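Local atomic coordinates of dimeric protein of unknown function and ferredoxin-like fold (Bacteroides fragilis, PDB entry 3FMB), a protein that is of unknown function but forms a dimer of ferredoxin-like subunits and belongs to the stress-responsive alpha/beta-barrel (Dabb) family. Residues A54-S57 and V58-K61. Sequence-based numbering, arbitrary orientation.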
ATOM      1  N   ALA A  54     -11.940  11.812  13.791  1.00 29.71           N
ATOM      2  CA  ALA A  54     -12.756  12.485  14.807  1.00 29.39           C
ATOM      3  C   ALA A  54     -13.503  11.523  15.748  1.00 30.57           C
ATOM      4  O   ALA A  54     -13.868  11.902  16.875  1.00 29.66           O
ATOM      5  CB  ALA A  54     -13.743  13.416  14.146  1.00 28.51           C
ATOM      6  N   LYS A  55     -13.741  10.307  15.268  0.50 29.22           N
ATOM      7  CA  LYS A  55     -14.429   9.263  16.018  0.50 29.70           C
ATOM      8  C   LYS A  55     -13.438   8.306  16.695  0.50 29.78           C
ATOM      9  O   LYS A  55     -13.692   7.834  17.791  0.50 28.48           O
ATOM     10  CB  LYS A  55     -15.339   8.461  15.080  0.50 30.97           C
ATOM     11  CG  LYS A  55     -16.484   9.253  14.428  0.50 31.96           C
ATOM     12  CD  LYS A  55     -17.303  10.021  15.468  0.50 31.13           C
ATOM     13  CE  LYS A  55     -18.673  10.450  14.951  0.50 33.97           C
ATOM     14  NZ  LYS A  55     -19.765   9.549  15.426  0.50 38.10           N
ATOM     15  N   ILE A  56     -12.298   8.054  16.054  1.00 28.91           N
ATOM     16  CA  ILE A  56     -11.348   7.017  16.488  1.00 28.76           C
ATOM     17  C   ILE A  56      -9.995   7.634  16.820  1.00 29.88           C
ATOM     18  O   ILE A  56      -9.163   7.894  15.934  1.00 30.19           O
ATOM     19  CB  ILE A  56     -11.157   5.900  15.420  1.00 28.77           C
ATOM     20  CG1 ILE A  56     -12.510   5.420  14.877  1.00 26.52           C
ATOM     21  CG2 ILE A  56     -10.334   4.745  16.038  1.00 28.37           C
ATOM     22  CD1 ILE A  56     -12.463   4.252  13.829  1.00 23.72           C
ATOM     23  N   SER A  57      -9.786   7.865  18.106  1.00 29.10           N
ATOM     24  CA  SER A  57      -8.646   8.650  18.571  1.00 29.30           C
ATOM     25  C   SER A  57      -7.306   7.959  18.333  1.00 28.59           C
ATOM     26  O   SER A  57      -6.286   8.631  18.194  1.00 29.19           O
ATOM     27  CB  SER A  57      -8.804   8.985  20.055  1.00 32.40           C
ATOM     28  OG  SER A  57      -8.616   7.825  20.839  1.00 33.07           O
ATOM     29  N   VAL A  58      -7.285   6.629  18.263  1.00 28.50           N
ATOM     30  CA  VAL A  58      -6.015   5.917  18.028  1.00 28.99           C
ATOM     31  C   VAL A  58      -5.434   6.098  16.607  1.00 28.94           C
ATOM     32  O   VAL A  58      -4.284   5.719  16.375  1.00 28.78           O
ATOM     33  CB  VAL A  58      -6.061   4.377  18.377  1.00 29.36           C
ATOM     34  CG1 VAL A  58      -6.365   4.151  19.841  1.00 32.20           C
ATOM     35  CG2 VAL A  58      -7.015   3.602  17.484  1.00 29.77           C
ATOM     36  N   ILE A  59      -6.209   6.627  15.652  1.00 26.81           N
ATOM     37  CA  ILE A  59      -5.662   6.911  14.314  1.00 26.12           C
ATOM     38  C   ILE A  59      -4.681   8.069  14.398  1.00 26.01           C
ATOM     39  O   ILE A  59      -5.059   9.173  14.809  1.00 24.68           O
ATOM     40  CB  ILE A  59      -6.745   7.283  13.252  1.00 26.55           C
ATOM     41  CG1 ILE A  59      -7.774   6.150  13.086  1.00 26.21           C
ATOM     42  CG2 ILE A  59      -6.082   7.615  11.881  1.00 22.99           C
ATOM     43  CD1 ILE A  59      -9.069   6.592  12.268  1.00 23.03           C
ATOM     44  N   ARG A  60      -3.425   7.818  14.030  1.00 25.00           N
ATOM     45  CA  ARG A  60      -2.383   8.864  14.062  1.00 25.59           C
ATOM     46  C   ARG A  60      -2.314   9.598  12.702  1.00 26.92           C
ATOM     47  O   ARG A  60      -2.049  10.770  12.634  1.00 25.98           O
ATOM     48  CB  ARG A  60      -1.035   8.245  14.422  1.00 25.08           C
ATOM     49  CG  ARG A  60      -1.061   7.490  15.746  1.00 27.67           C
ATOM     50  CD  ARG A  60      -1.205   8.482  16.907  1.00 31.73           C
ATOM     51  NE  ARG A  60      -1.360   7.811  18.190  1.00 38.18           N
ATOM     52  CZ  ARG A  60      -2.446   7.881  18.965  1.00 38.66           C
ATOM     53  NH1 ARG A  60      -3.493   8.629  18.636  1.00 46.13           N
ATOM     54  NH2 ARG A  60      -2.481   7.196  20.093  1.00 40.88           N
ATOM     55  N   LYS A  61      -2.587   8.881  11.628  1.00 26.14           N
ATOM     56  CA  LYS A  61      -2.680   9.439  10.292  1.00 28.31           C
ATOM     57  C   LYS A  61      -3.505   8.463   9.473  1.00 27.99           C
ATOM     58  O   LYS A  61      -3.374   7.264   9.674  1.00 26.51           O
ATOM     59  CB  LYS A  61      -1.288   9.549   9.661  1.00 29.38           C
ATOM     60  CG  LYS A  61      -1.293  10.194   8.305  1.00 33.24           C
ATOM     61  CD  LYS A  61       0.121  10.452   7.828  1.00 36.41           C
ATOM     62  CE  LYS A  61       0.153  10.965   6.406  1.00 40.64           C
ATOM     63  NZ  LYS A  61       1.465  11.647   6.186  1.00 44.31           N
TER
HETATM   64  O   HOH W   1      -7.458  10.236  15.404  1.00 39.83           O
HETATM   65  O   HOH W   2      -9.437   5.397  20.028  1.00 49.44           O
HETATM   66  O   HOH W   3      -5.287   7.712  21.808  1.00 58.49           O
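The guanidinium of R60 meets the carbonyl of S57 at its edge, near the plane of the group: NH1 lies 2.8 Å from S57 O, but the N-H...O angle of 115° marks this hydrogen bond as weak. Over one face sits V58 O, 3.7 Å above the plane and displaced toward the rim. A water lies in plane at the edge, weakly held by NH2. A bend at chi2 folds the R60 chain back toward the S57 carbonyl, while the stronger partner of NH2 is D83, with which it forms a salt bridge. I56 to I59 form a type I beta turn, closed by the bond from I59 N to I56 O (3.2 Å, N-H...O 162°). That N-H is well directed, yet the donor stands 45° out of the carbonyl plane. A second water lies within hydrogen-bonding distance of both I56 O and I59 O, spanning the turn. The turn belongs to the loop that carries the chain from helix 35-50 into strand 61-66, an outer strand of the four-stranded antiparallel sheet of this ferredoxin-like subunit; where that strand begins, R60 and K61 both face E81 in a classic beta bulge. Two apolar contacts accompany the turn. I56 CB touches I59 CD1 at 3.8 Å, and both side chains also pack on Y91 of helix 85-93. The CG2 methyl of I56, turned away from the backbone N by the first torsion, meets V58 CG2, also at 3.8 Å. Another water lies 2.7 Å from S57 OG and accepts from V58 N.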